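Local coordinates for aldehyde dehydrogenase family protein (Pseudomonas syringae pv. tomato, PDB 5IUV) that probably oxidises indole-3-acetaldehyde to the auxin indole-3-acetic acid, using NAD+ as the hydride acceptor, at residues 250-255 / 264-269; 189-194 / 229-234; 301-306 / 427-432. One frame throughout, in Å; residues are numbered along the deposited sequence.

Contact 1. Residues 250-255 / 264-269; sequences KQLMIY and VWLEAG. With NAD (nicotinamide-adenine-dinucleotide), chain C.
Leu252 and Met253 settle on Val264 and Leu266 within a beta-alpha-beta unit of the Rossmann-type NAD-binding domain: strand 239-243, helix 246-258 and strand 263-267. The helix runs back along the strand it leads into, its short axis almost antiparallel (175°) and 8.9 Å away at closest approach. Packing is apolar, Met253 SD and the backbone Leu252 O also touching methyls of the strand. Met253 CG comes within 3.9 Å of Leu266 CD1 and 4.2 Å of Val264 CG1, so its chain is braced by two residues on the same face of the strand. Leu252 divides its methyls between protein and cofactor: CD1 sits 4.3 Å from Leu266 CD2, whereas CD2 lies 3.8 Å from NAD C2A of the adenine. A turn later on the helix, Tyr255 presents its ring edge to the adenine, and NAD N6A gives its OH a weak but nearly straight hydrogen bond (3.3 Å, 168°). At the other end of the dinucleotide the amide NAD N7N makes a weak bond of 3.4 Å to Glu267 OE1, the predicted active-site carboxylate at the end of the strand. Met253 also packs on Ala256 of the second subunit, which places this layer at a subunit boundary. With no hydrogen bond joining helix and strand, cohesion rests on apolar packing, while the polar groups of Tyr255 and Glu267 are directed to opposite ends of NAD.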
loop_
_atom_site.group_PDB
_atom_site.type_symbol
_atom_site.label_atom_id
_atom_site.label_comp_id
_atom_site.label_asym_id
_atom_site.label_seq_id
_atom_site.Cartn_x
_atom_site.Cartn_y
_atom_site.Cartn_z
ATOM N N LYS A 250 -20.710 -6.607 -24.071
ATOM C CA LYS A 250 -22.022 -6.547 -23.433
ATOM C C LYS A 250 -22.702 -7.912 -23.356
ATOM O O LYS A 250 -23.330 -8.238 -22.352
ATOM C CB LYS A 250 -22.936 -5.555 -24.168
ATOM C CG LYS A 250 -22.619 -4.090 -23.926
ATOM C CD LYS A 250 -23.419 -3.236 -24.891
ATOM C CE LYS A 250 -23.248 -1.775 -24.592
ATOM N NZ LYS A 250 -23.978 -0.926 -25.580
ATOM N N GLN A 251 -22.576 -8.702 -24.418
ATOM C CA GLN A 251 -23.187 -10.020 -24.467
ATOM C C GLN A 251 -22.601 -10.948 -23.405
ATOM O O GLN A 251 -23.282 -11.844 -22.922
ATOM C CB GLN A 251 -23.010 -10.629 -25.860
ATOM C CG GLN A 251 -23.772 -11.943 -26.083
ATOM C CD GLN A 251 -25.291 -11.841 -25.946
ATOM O OE1 GLN A 251 -25.898 -12.550 -25.143
ATOM N NE2 GLN A 251 -25.910 -10.998 -26.761
ATOM N N LEU A 252 -21.337 -10.738 -23.043
ATOM C CA LEU A 252 -20.712 -11.560 -22.002
ATOM C C LEU A 252 -21.343 -11.286 -20.632
ATOM O O LEU A 252 -21.467 -12.187 -19.809
ATOM C CB LEU A 252 -19.193 -11.323 -21.930
ATOM C CG LEU A 252 -18.303 -11.641 -23.142
ATOM C CD1 LEU A 252 -16.882 -11.912 -22.676
ATOM C CD2 LEU A 252 -18.830 -12.806 -23.976
ATOM N N MET A 253 -21.730 -10.044 -20.382
ATOM C CA MET A 253 -22.423 -9.722 -19.136
ATOM C C MET A 253 -23.757 -10.457 -19.072
ATOM O O MET A 253 -24.164 -10.959 -18.022
ATOM C CB MET A 253 -22.636 -8.218 -19.014
ATOM C CG MET A 253 -21.353 -7.424 -18.961
ATOM S SD MET A 253 -21.611 -5.735 -18.399
ATOM C CE MET A 253 -21.886 -5.987 -16.640
ATOM N N ILE A 254 -24.421 -10.539 -20.218
ATOM C CA ILE A 254 -25.676 -11.263 -20.313
ATOM C C ILE A 254 -25.457 -12.765 -20.085
ATOM O O ILE A 254 -26.197 -13.391 -19.318
ATOM C CB ILE A 254 -26.356 -11.013 -21.674
ATOM C CG1 ILE A 254 -26.746 -9.533 -21.787
ATOM C CG2 ILE A 254 -27.560 -11.935 -21.850
ATOM C CD1 ILE A 254 -27.330 -9.130 -23.118
ATOM N N TYR A 255 -24.428 -13.332 -20.715
ATOM C CA TYR A 255 -24.097 -14.746 -20.514
ATOM C C TYR A 255 -23.812 -15.078 -19.051
ATOM O O TYR A 255 -24.208 -16.131 -18.559
ATOM C CB TYR A 255 -22.881 -15.160 -21.342
ATOM C CG TYR A 255 -23.056 -15.140 -22.844
ATOM C CD1 TYR A 255 -24.286 -15.384 -23.438
ATOM C CD2 TYR A 255 -21.968 -14.886 -23.672
ATOM C CE1 TYR A 255 -24.426 -15.369 -24.826
ATOM C CE2 TYR A 255 -22.095 -14.871 -25.048
ATOM C CZ TYR A 255 -23.324 -15.113 -25.622
ATOM O OH TYR A 255 -23.435 -15.092 -26.999
ATOM N N VAL A 264 -16.961 -10.853 -14.666
ATOM C CA VAL A 264 -16.770 -10.449 -16.053
ATOM C C VAL A 264 -15.910 -9.196 -16.112
ATOM O O VAL A 264 -16.257 -8.177 -15.522
ATOM C CB VAL A 264 -18.121 -10.172 -16.757
ATOM C CG1 VAL A 264 -17.904 -9.661 -18.178
ATOM C CG2 VAL A 264 -18.979 -11.417 -16.770
ATOM N N TRP A 265 -14.786 -9.279 -16.814
ATOM C CA TRP A 265 -13.882 -8.147 -16.949
ATOM C C TRP A 265 -13.663 -7.863 -18.424
ATOM O O TRP A 265 -13.257 -8.747 -19.172
ATOM C CB TRP A 265 -12.545 -8.421 -16.258
ATOM C CG TRP A 265 -12.662 -8.752 -14.795
ATOM C CD1 TRP A 265 -12.649 -9.995 -14.231
ATOM C CD2 TRP A 265 -12.805 -7.824 -13.720
ATOM N NE1 TRP A 265 -12.772 -9.898 -12.868
ATOM C CE2 TRP A 265 -12.870 -8.574 -12.528
ATOM C CE3 TRP A 265 -12.875 -6.430 -13.646
ATOM C CZ2 TRP A 265 -13.007 -7.976 -11.280
ATOM C CZ3 TRP A 265 -13.014 -5.841 -12.411
ATOM C CH2 TRP A 265 -13.079 -6.612 -11.244
ATOM N N LEU A 266 -13.922 -6.623 -18.831
ATOM C CA LEU A 266 -13.993 -6.281 -20.248
ATOM C C LEU A 266 -13.006 -5.196 -20.655
ATOM O O LEU A 266 -12.848 -4.192 -19.962
ATOM C CB LEU A 266 -15.413 -5.816 -20.601
ATOM C CG LEU A 266 -16.539 -6.745 -20.139
ATOM C CD1 LEU A 266 -17.899 -6.050 -20.184
ATOM C CD2 LEU A 266 -16.536 -8.002 -20.990
ATOM N N GLU A 267 -12.363 -5.405 -21.799
ATOM C CA GLU A 267 -11.571 -4.376 -22.457
ATOM C C GLU A 267 -12.137 -4.235 -23.863
ATOM O O GLU A 267 -11.999 -5.143 -24.673
ATOM C CB GLU A 267 -10.089 -4.752 -22.494
ATOM C CG GLU A 267 -9.458 -4.973 -21.123
ATOM C CD GLU A 267 -8.609 -3.792 -20.677
ATOM O OE1 GLU A 267 -8.377 -2.886 -21.508
ATOM O OE2 GLU A 267 -8.169 -3.774 -19.507
ATOM N N ALA A 268 -12.787 -3.114 -24.151
ATOM C CA ALA A 268 -13.577 -3.013 -25.365
ATOM C C ALA A 268 -13.091 -1.893 -26.275
ATOM O O ALA A 268 -11.921 -1.528 -26.251
ATOM C CB ALA A 268 -15.047 -2.822 -25.022
ATOM N N GLY A 269 -13.994 -1.355 -27.081
ATOM C CA GLY A 269 -13.607 -0.392 -28.096
ATOM C C GLY A 269 -13.117 0.941 -27.565
ATOM O O GLY A 269 -13.130 1.202 -26.359
HETATM P PA NAD C . -14.905 -9.284 -31.292
HETATM O O1A NAD C . -15.740 -8.626 -30.261
HETATM O O2A NAD C . -15.637 -9.584 -32.585
HETATM O O5B NAD C . -14.289 -10.621 -30.723
HETATM C C5B NAD C . -13.232 -10.707 -29.744
HETATM C C4B NAD C . -13.136 -12.152 -29.322
HETATM O O4B NAD C . -14.424 -12.585 -28.834
HETATM C C3B NAD C . -12.724 -13.175 -30.386
HETATM O O3B NAD C . -11.909 -14.195 -29.820
HETATM C C2B NAD C . -14.067 -13.746 -30.847
HETATM O O2B NAD C . -13.940 -15.053 -31.399
HETATM C C1B NAD C . -14.842 -13.739 -29.532
HETATM N N9A NAD C . -16.299 -13.718 -29.629
HETATM C C8A NAD C . -17.067 -13.252 -30.663
HETATM N N7A NAD C . -18.354 -13.452 -30.509
HETATM C C5A NAD C . -18.442 -14.075 -29.268
HETATM C C6A NAD C . -19.544 -14.503 -28.499
HETATM N N6A NAD C . -20.815 -14.435 -28.912
HETATM N N1A NAD C . -19.287 -15.033 -27.279
HETATM C C2A NAD C . -18.017 -15.143 -26.878
HETATM N N3A NAD C . -16.900 -14.789 -27.521
HETATM C C4A NAD C . -17.183 -14.245 -28.718
HETATM O O3 NAD C . -13.651 -8.341 -31.632
HETATM P PN NAD C . -12.437 -8.436 -32.677
HETATM O O1N NAD C . -12.997 -8.086 -34.004
HETATM O O2N NAD C . -11.754 -9.739 -32.505
HETATM O O5D NAD C . -11.427 -7.320 -32.142
HETATM C C5D NAD C . -11.591 -5.918 -32.450
HETATM C C4D NAD C . -12.141 -5.229 -31.226
HETATM O O4D NAD C . -11.223 -5.407 -30.122
HETATM C C3D NAD C . -12.311 -3.720 -31.355
HETATM O O3D NAD C . -13.582 -3.330 -30.846
HETATM C C2D NAD C . -11.153 -3.193 -30.501
HETATM O O2D NAD C . -11.340 -1.910 -29.910
HETATM C C1D NAD C . -11.070 -4.249 -29.376
HETATM N N1N NAD C . -9.694 -4.227 -28.720
HETATM C C2N NAD C . -9.673 -3.759 -27.383
HETATM C C3N NAD C . -8.480 -3.756 -26.676
HETATM C C7N NAD C . -8.369 -3.205 -25.277
HETATM O O7N NAD C . -9.321 -2.561 -24.788
HETATM N N7N NAD C . -7.219 -3.331 -24.662
HETATM C C4N NAD C . -7.320 -4.199 -27.316
HETATM C C5N NAD C . -7.360 -4.623 -28.640
HETATM C C6N NAD C . -8.564 -4.634 -29.326
#

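Contact 2. Residues 189-194 / 229-234. With NAD (nicotinamide-adenine-dinucleotide), chain C.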
loop_
_atom_site.group_PDB
_atom_site.type_symbol
_atom_site.label_atom_id
_atom_site.label_comp_id
_atom_site.label_asym_id
_atom_site.label_seq_id
_atom_site.Cartn_x
_atom_site.Cartn_y
_atom_site.Cartn_z
ATOM N N VAL A 189 -8.329 -21.175 -19.525
ATOM C CA VAL A 189 -8.724 -21.645 -20.845
ATOM C C VAL A 189 -8.724 -20.448 -21.790
ATOM O O VAL A 189 -9.563 -19.546 -21.681
ATOM C CB VAL A 189 -10.106 -22.316 -20.849
ATOM C CG1 VAL A 189 -10.450 -22.818 -22.259
ATOM C CG2 VAL A 189 -10.147 -23.457 -19.834
ATOM N N LEU A 190 -7.755 -20.448 -22.697
ATOM C CA LEU A 190 -7.546 -19.363 -23.644
ATOM C C LEU A 190 -8.270 -19.640 -24.957
ATOM O O LEU A 190 -8.119 -20.717 -25.539
ATOM C CB LEU A 190 -6.046 -19.179 -23.887
ATOM C CG LEU A 190 -5.594 -18.131 -24.902
ATOM C CD1 LEU A 190 -6.035 -16.737 -24.482
ATOM C CD2 LEU A 190 -4.082 -18.197 -25.038
ATOM N N LYS A 191 -9.057 -18.667 -25.406
ATOM C CA LYS A 191 -9.810 -18.772 -26.655
ATOM C C LYS A 191 -9.374 -17.643 -27.576
ATOM O O LYS A 191 -9.904 -16.535 -27.502
ATOM C CB LYS A 191 -11.322 -18.696 -26.397
ATOM C CG LYS A 191 -12.195 -19.510 -27.355
ATOM C CD LYS A 191 -12.093 -19.035 -28.807
ATOM C CE LYS A 191 -12.699 -17.656 -29.024
ATOM N NZ LYS A 191 -12.601 -17.224 -30.452
ATOM N N PRO A 192 -8.400 -17.920 -28.450
ATOM C CA PRO A 192 -7.929 -16.912 -29.398
ATOM C C PRO A 192 -8.967 -16.616 -30.474
ATOM O O PRO A 192 -9.869 -17.423 -30.729
ATOM C CB PRO A 192 -6.680 -17.565 -30.011
ATOM C CG PRO A 192 -6.990 -19.027 -29.966
ATOM C CD PRO A 192 -7.748 -19.225 -28.662
ATOM N N SER A 193 -8.838 -15.453 -31.095
ATOM C CA SER A 193 -9.691 -15.098 -32.218
ATOM C C SER A 193 -9.568 -16.116 -33.348
ATOM O O SER A 193 -8.475 -16.600 -33.654
ATOM C CB SER A 193 -9.338 -13.703 -32.732
ATOM O OG SER A 193 -10.001 -13.435 -33.951
ATOM N N GLU A 194 -10.690 -16.432 -33.979
ATOM C CA GLU A 194 -10.662 -17.294 -35.152
ATOM C C GLU A 194 -9.881 -16.648 -36.298
ATOM O O GLU A 194 -9.481 -17.327 -37.238
ATOM C CB GLU A 194 -12.084 -17.637 -35.607
ATOM C CG GLU A 194 -12.879 -16.461 -36.153
ATOM C CD GLU A 194 -13.656 -15.689 -35.090
ATOM O OE1 GLU A 194 -13.379 -15.839 -33.879
ATOM O OE2 GLU A 194 -14.556 -14.917 -35.481
ATOM N N LYS A 229 -18.725 -18.493 -26.750
ATOM C CA LYS A 229 -20.009 -18.455 -26.060
ATOM C C LYS A 229 -20.137 -19.560 -25.015
ATOM O O LYS A 229 -20.634 -19.320 -23.908
ATOM C CB LYS A 229 -21.155 -18.574 -27.078
ATOM C CG LYS A 229 -22.547 -18.626 -26.458
ATOM C CD LYS A 229 -23.608 -18.779 -27.546
ATOM C CE LYS A 229 -25.007 -18.578 -26.992
ATOM N NZ LYS A 229 -26.035 -18.554 -28.072
ATOM N N ALA A 230 -19.699 -20.767 -25.367
ATOM C CA ALA A 230 -19.776 -21.911 -24.460
ATOM C C ALA A 230 -18.981 -21.681 -23.176
ATOM O O ALA A 230 -19.424 -22.050 -22.082
ATOM C CB ALA A 230 -19.290 -23.183 -25.166
ATOM N N LEU A 231 -17.806 -21.076 -23.309
ATOM C CA LEU A 231 -16.991 -20.741 -22.146
ATOM C C LEU A 231 -17.665 -19.679 -21.276
ATOM O O LEU A 231 -17.664 -19.780 -20.052
ATOM C CB LEU A 231 -15.599 -20.261 -22.583
ATOM C CG LEU A 231 -14.623 -21.327 -23.107
ATOM C CD1 LEU A 231 -13.377 -20.682 -23.720
ATOM C CD2 LEU A 231 -14.225 -22.291 -21.997
ATOM N N ALA A 232 -18.236 -18.662 -21.911
ATOM C CA ALA A 232 -18.890 -17.576 -21.180
ATOM C C ALA A 232 -20.156 -18.038 -20.455
ATOM O O ALA A 232 -20.546 -17.461 -19.433
ATOM C CB ALA A 232 -19.215 -16.439 -22.122
ATOM N N LEU A 233 -20.794 -19.078 -20.973
ATOM C CA LEU A 233 -21.987 -19.637 -20.337
ATOM C C LEU A 233 -21.679 -20.809 -19.404
ATOM O O LEU A 233 -22.591 -21.371 -18.795
ATOM C CB LEU A 233 -22.988 -20.102 -21.399
ATOM C CG LEU A 233 -23.769 -19.031 -22.151
ATOM C CD1 LEU A 233 -24.434 -19.632 -23.385
ATOM C CD2 LEU A 233 -24.810 -18.416 -21.225
ATOM N N HIS A 234 -20.413 -21.194 -19.296
ATOM C CA HIS A 234 -20.090 -22.413 -18.549
ATOM C C HIS A 234 -20.321 -22.239 -17.049
ATOM O O HIS A 234 -19.926 -21.234 -16.469
ATOM C CB HIS A 234 -18.650 -22.860 -18.802
ATOM C CG HIS A 234 -18.430 -24.316 -18.531
ATOM N ND1 HIS A 234 -18.312 -24.824 -17.255
ATOM C CD2 HIS A 234 -18.338 -25.375 -19.368
ATOM C CE1 HIS A 234 -18.145 -26.135 -17.319
ATOM N NE2 HIS A 234 -18.154 -26.494 -18.590
HETATM P PA NAD C . -14.905 -9.284 -31.292
HETATM O O1A NAD C . -15.740 -8.626 -30.261
HETATM O O2A NAD C . -15.637 -9.584 -32.585
HETATM O O5B NAD C . -14.289 -10.621 -30.723
HETATM C C5B NAD C . -13.232 -10.707 -29.744
HETATM C C4B NAD C . -13.136 -12.152 -29.322
HETATM O O4B NAD C . -14.424 -12.585 -28.834
HETATM C C3B NAD C . -12.724 -13.175 -30.386
HETATM O O3B NAD C . -11.909 -14.195 -29.820
HETATM C C2B NAD C . -14.067 -13.746 -30.847
HETATM O O2B NAD C . -13.940 -15.053 -31.399
HETATM C C1B NAD C . -14.842 -13.739 -29.532
HETATM N N9A NAD C . -16.299 -13.718 -29.629
HETATM C C8A NAD C . -17.067 -13.252 -30.663
HETATM N N7A NAD C . -18.354 -13.452 -30.509
HETATM C C5A NAD C . -18.442 -14.075 -29.268
HETATM C C6A NAD C . -19.544 -14.503 -28.499
HETATM N N6A NAD C . -20.815 -14.435 -28.912
HETATM N N1A NAD C . -19.287 -15.033 -27.279
HETATM C C2A NAD C . -18.017 -15.143 -26.878
HETATM N N3A NAD C . -16.900 -14.789 -27.521
HETATM C C4A NAD C . -17.183 -14.245 -28.718
HETATM O O3 NAD C . -13.651 -8.341 -31.632
HETATM P PN NAD C . -12.437 -8.436 -32.677
HETATM O O1N NAD C . -12.997 -8.086 -34.004
HETATM O O2N NAD C . -11.754 -9.739 -32.505
HETATM O O5D NAD C . -11.427 -7.320 -32.142
HETATM C C5D NAD C . -11.591 -5.918 -32.450
HETATM C C4D NAD C . -12.141 -5.229 -31.226
HETATM O O4D NAD C . -11.223 -5.407 -30.122
HETATM C C3D NAD C . -12.311 -3.720 -31.355
HETATM O O3D NAD C . -13.582 -3.330 -30.846
HETATM C C2D NAD C . -11.153 -3.193 -30.501
HETATM O O2D NAD C . -11.340 -1.910 -29.910
HETATM C C1D NAD C . -11.070 -4.249 -29.376
HETATM N N1N NAD C . -9.694 -4.227 -28.720
HETATM C C2N NAD C . -9.673 -3.759 -27.383
HETATM C C3N NAD C . -8.480 -3.756 -26.676
HETATM C C7N NAD C . -8.369 -3.205 -25.277
HETATM O O7N NAD C . -9.321 -2.561 -24.788
HETATM N N7N NAD C . -7.219 -3.331 -24.662
HETATM C C4N NAD C . -7.320 -4.199 -27.316
HETATM C C5N NAD C . -7.360 -4.623 -28.640
HETATM C C6N NAD C . -8.564 -4.634 -29.326
#
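Strand 189-191 and helix 229-232 come nearest at Val189 and Leu231, whose CA atoms stand 8.4 Å apart, a spacing bridged by side chains without any hydrogen bond. Leu231 does the bridging with both methyls: its CD2 touches Val189 CG1 at 3.8 Å, and its CD1 reaches the same Val189 methyl and, at 3.9 Å, Lys191 CB. Val189 and Lys191 face the helix, whereas Leu190 between them turns away to pack on Ala200 of helix 198-210; strand 187-191, paired in parallel with both neighbours, thus has a helix on each face, as expected of a Rossmann-type domain. Beyond the apolar part, Lys191 changes character. Two successive bends, chi2 -63° and chi3 -68°, curl its chain away from Leu231 and bring the ammonium group to the adenine ribose. There Lys191 NZ donates to both hydroxyls, at 2.7 Å to NAD O2B and 3.2 Å to NAD O3B. It also bonds to Pro192 O at 2.8 Å, from 43° out of the carbonyl plane, and to Gly222 O. Three N-H cannot fully serve four oxygens; at least one is shared, NAD O3B probably gripped more weakly. The hydroxyl NAD O2B in turn donates to Glu194 OE1 over 2.7 Å, leaving Lys191 NZ and Glu194 OE1 in a long salt bridge. A carboxylate so close to the 2'-hydroxyl would be expected to disfavour the phosphate that NADP carries at this position.

Contact 3. Residues 301-306 / 427-432; sequences VCTAGS and YGLAAA. With NAD (nicotinamide-adenine-dinucleotide), chain C.
The loop 301-306 turns over the start of strand 430-434, bringing the CA atoms of Thr303 and Ala430 to 5.9 Å, yet no hydrogen bond joins the segments. A type I beta turn from Val301 to Ala304, closed by Ala304 N to Val301 O, puts Cys302 and Thr303 at its two central positions, and both rest on Leu429. The leucine methyl CD2 is pressed against Cys302 CB at 3.4 Å, tighter than ordinary van der Waals contact, and lies 3.5 Å from Cys302 SG. Thr303 CG2 touches two partners, 3.6 Å from Leu429 CD2 and 3.7 Å from Ala430 CB; the threonine and leucine side chains meet at about a right angle. These segments belong to the catalytic domain of the aldehyde dehydrogenase fold, whose second sheet carries strand 273-276 between strands 307-311 and 430-434. The turn stands just before strand 307-311, and an inverse gamma turn at Gly305 leads the chain toward it. Cys302 SG occupies the rotamer between its backbone N and carbonyl carbon (chi1 59°), which directs sulfur to the nicotinamide, 3.4 Å from NAD C4N. That is too long for a covalent bond, but C4N is the carbon that receives hydride, and the placing is consistent with the nucleophilic cysteine of this family. Leu429 lies at the same end of the cofactor, with CD2 3.8 Å from the carboxamide oxygen NAD O7N. In structures of this protein indole-3-acetate has been seen at Cys302 and, for a second copy not bound to this chain, at Thr303, while Trp454 of the neighbouring strand touches Thr303 and Ala430.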
loop_
_atom_site.group_PDB
_atom_site.type_symbol
_atom_site.label_atom_id
_atom_site.label_comp_id
_atom_site.label_asym_id
_atom_site.label_seq_id
_atom_site.Cartn_x
_atom_site.Cartn_y
_atom_site.Cartn_z
ATOM N N VAL A 301 -5.949 -0.633 -33.638
ATOM C CA VAL A 301 -5.496 -0.444 -32.271
ATOM C C VAL A 301 -6.649 0.152 -31.476
ATOM O O VAL A 301 -7.280 1.118 -31.915
ATOM C CB VAL A 301 -4.255 0.482 -32.201
ATOM C CG1 VAL A 301 -3.783 0.660 -30.761
ATOM C CG2 VAL A 301 -3.122 -0.057 -33.078
ATOM N N CYS A 302 -6.938 -0.435 -30.321
ATOM C CA CYS A 302 -8.037 0.034 -29.490
ATOM C C CYS A 302 -7.872 1.500 -29.102
ATOM O O CYS A 302 -8.841 2.274 -29.097
ATOM C CB CYS A 302 -8.145 -0.823 -28.240
ATOM S SG CYS A 302 -6.648 -0.853 -27.206
ATOM N N THR A 303 -6.637 1.880 -28.794
ATOM C CA THR A 303 -6.327 3.260 -28.437
ATOM C C THR A 303 -5.826 4.112 -29.597
ATOM O O THR A 303 -5.131 5.101 -29.368
ATOM C CB THR A 303 -5.268 3.314 -27.337
ATOM O OG1 THR A 303 -4.127 2.548 -27.740
ATOM C CG2 THR A 303 -5.824 2.739 -26.063
ATOM N N ALA A 304 -6.157 3.740 -30.832
ATOM C CA ALA A 304 -5.758 4.563 -31.968
ATOM C C ALA A 304 -6.267 5.976 -31.742
ATOM O O ALA A 304 -7.387 6.165 -31.265
ATOM C CB ALA A 304 -6.295 3.995 -33.282
ATOM N N GLY A 305 -5.427 6.965 -32.035
ATOM C CA GLY A 305 -5.826 8.355 -31.899
ATOM C C GLY A 305 -6.688 8.735 -33.090
ATOM O O GLY A 305 -6.232 9.448 -33.986
ATOM N N SER A 306 -7.930 8.258 -33.099
ATOM C CA SER A 306 -8.786 8.363 -34.283
ATOM C C SER A 306 -9.514 9.704 -34.385
ATOM O O SER A 306 -10.011 10.058 -35.452
ATOM C CB SER A 306 -9.795 7.215 -34.303
ATOM O OG SER A 306 -10.484 7.134 -33.073
ATOM N N TYR A 427 -17.404 5.935 -25.315
ATOM C CA TYR A 427 -16.144 5.266 -25.013
ATOM C C TYR A 427 -15.318 6.030 -23.977
ATOM O O TYR A 427 -15.725 7.091 -23.512
ATOM C CB TYR A 427 -15.335 5.087 -26.293
ATOM C CG TYR A 427 -15.961 4.135 -27.286
ATOM C CD1 TYR A 427 -16.107 2.784 -26.984
ATOM C CD2 TYR A 427 -16.385 4.577 -28.533
ATOM C CE1 TYR A 427 -16.667 1.899 -27.896
ATOM C CE2 TYR A 427 -16.951 3.699 -29.454
ATOM C CZ TYR A 427 -17.083 2.361 -29.128
ATOM O OH TYR A 427 -17.634 1.478 -30.029
ATOM N N GLY A 428 -14.157 5.487 -23.623
ATOM C CA GLY A 428 -13.283 6.121 -22.653
ATOM C C GLY A 428 -12.022 5.320 -22.398
ATOM O O GLY A 428 -11.633 5.102 -21.257
ATOM N N LEU A 429 -11.378 4.875 -23.470
ATOM C CA LEU A 429 -10.214 4.010 -23.328
ATOM C C LEU A 429 -8.951 4.828 -23.111
ATOM O O LEU A 429 -8.179 4.567 -22.195
ATOM C CB LEU A 429 -10.060 3.114 -24.551
ATOM C CG LEU A 429 -9.102 1.946 -24.352
ATOM C CD1 LEU A 429 -9.532 1.080 -23.175
ATOM C CD2 LEU A 429 -9.065 1.129 -25.616
ATOM N N ALA A 430 -8.739 5.822 -23.962
ATOM C CA ALA A 430 -7.561 6.673 -23.834
ATOM C C ALA A 430 -7.831 8.063 -24.378
ATOM O O ALA A 430 -8.849 8.304 -25.019
ATOM C CB ALA A 430 -6.368 6.058 -24.552
ATOM N N ALA A 431 -6.896 8.965 -24.113
ATOM C CA ALA A 431 -6.926 10.324 -24.634
ATOM C C ALA A 431 -5.514 10.890 -24.525
ATOM O O ALA A 431 -4.703 10.371 -23.759
ATOM C CB ALA A 431 -7.921 11.183 -23.862
ATOM N N ALA A 432 -5.207 11.933 -25.288
ATOM C CA ALA A 432 -3.918 12.605 -25.119
ATOM C C ALA A 432 -4.043 14.125 -25.138
ATOM O O ALA A 432 -4.962 14.682 -25.745
ATOM C CB ALA A 432 -2.933 12.152 -26.184
HETATM P PA NAD C . -14.905 -9.284 -31.292
HETATM O O1A NAD C . -15.740 -8.626 -30.261
HETATM O O2A NAD C . -15.637 -9.584 -32.585
HETATM O O5B NAD C . -14.289 -10.621 -30.723
HETATM C C5B NAD C . -13.232 -10.707 -29.744
HETATM C C4B NAD C . -13.136 -12.152 -29.322
HETATM O O4B NAD C . -14.424 -12.585 -28.834
HETATM C C3B NAD C . -12.724 -13.175 -30.386
HETATM O O3B NAD C . -11.909 -14.195 -29.820
HETATM C C2B NAD C . -14.067 -13.746 -30.847
HETATM O O2B NAD C . -13.940 -15.053 -31.399
HETATM C C1B NAD C . -14.842 -13.739 -29.532
HETATM N N9A NAD C . -16.299 -13.718 -29.629
HETATM C C8A NAD C . -17.067 -13.252 -30.663
HETATM N N7A NAD C . -18.354 -13.452 -30.509
HETATM C C5A NAD C . -18.442 -14.075 -29.268
HETATM C C6A NAD C . -19.544 -14.503 -28.499
HETATM N N6A NAD C . -20.815 -14.435 -28.912
HETATM N N1A NAD C . -19.287 -15.033 -27.279
HETATM C C2A NAD C . -18.017 -15.143 -26.878
HETATM N N3A NAD C . -16.900 -14.789 -27.521
HETATM C C4A NAD C . -17.183 -14.245 -28.718
HETATM O O3 NAD C . -13.651 -8.341 -31.632
HETATM P PN NAD C . -12.437 -8.436 -32.677
HETATM O O1N NAD C . -12.997 -8.086 -34.004
HETATM O O2N NAD C . -11.754 -9.739 -32.505
HETATM O O5D NAD C . -11.427 -7.320 -32.142
HETATM C C5D NAD C . -11.591 -5.918 -32.450
HETATM C C4D NAD C . -12.141 -5.229 -31.226
HETATM O O4D NAD C . -11.223 -5.407 -30.122
HETATM C C3D NAD C . -12.311 -3.720 -31.355
HETATM O O3D NAD C . -13.582 -3.330 -30.846
HETATM C C2D NAD C . -11.153 -3.193 -30.501
HETATM O O2D NAD C . -11.340 -1.910 -29.910
HETATM C C1D NAD C . -11.070 -4.249 -29.376
HETATM N N1N NAD C . -9.694 -4.227 -28.720
HETATM C C2N NAD C . -9.673 -3.759 -27.383
HETATM C C3N NAD C . -8.480 -3.756 -26.676
HETATM C C7N NAD C . -8.369 -3.205 -25.277
HETATM O O7N NAD C . -9.321 -2.561 -24.788
HETATM N N7N NAD C . -7.219 -3.331 -24.662
HETATM C C4N NAD C . -7.320 -4.199 -27.316
HETATM C C5N NAD C . -7.360 -4.623 -28.640
HETATM C C6N NAD C . -8.564 -4.634 -29.326
#

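Read from the N terminus, the three contacts follow one another without nesting or crossing. Contact 2 comes first, closing a loop of 34 intervening residues between strand 187-191 and helix 224-232. Contact 1 then closes a short helix-to-strand connection further along the same sheet, and contact 3 spans 120 residues to join the cysteine loop to strand 430-434 of the second sheet. Contacts 1 and 2 abut where Tyr255 packs on Ala232. Contact 1 also meets contact 3, Gly269 lying against Tyr427, so it mediates between two contacts whose centres are 26 Å apart. NAD touches all three, from the adenine ribose at contact 2 to the nicotinamide at contact 3.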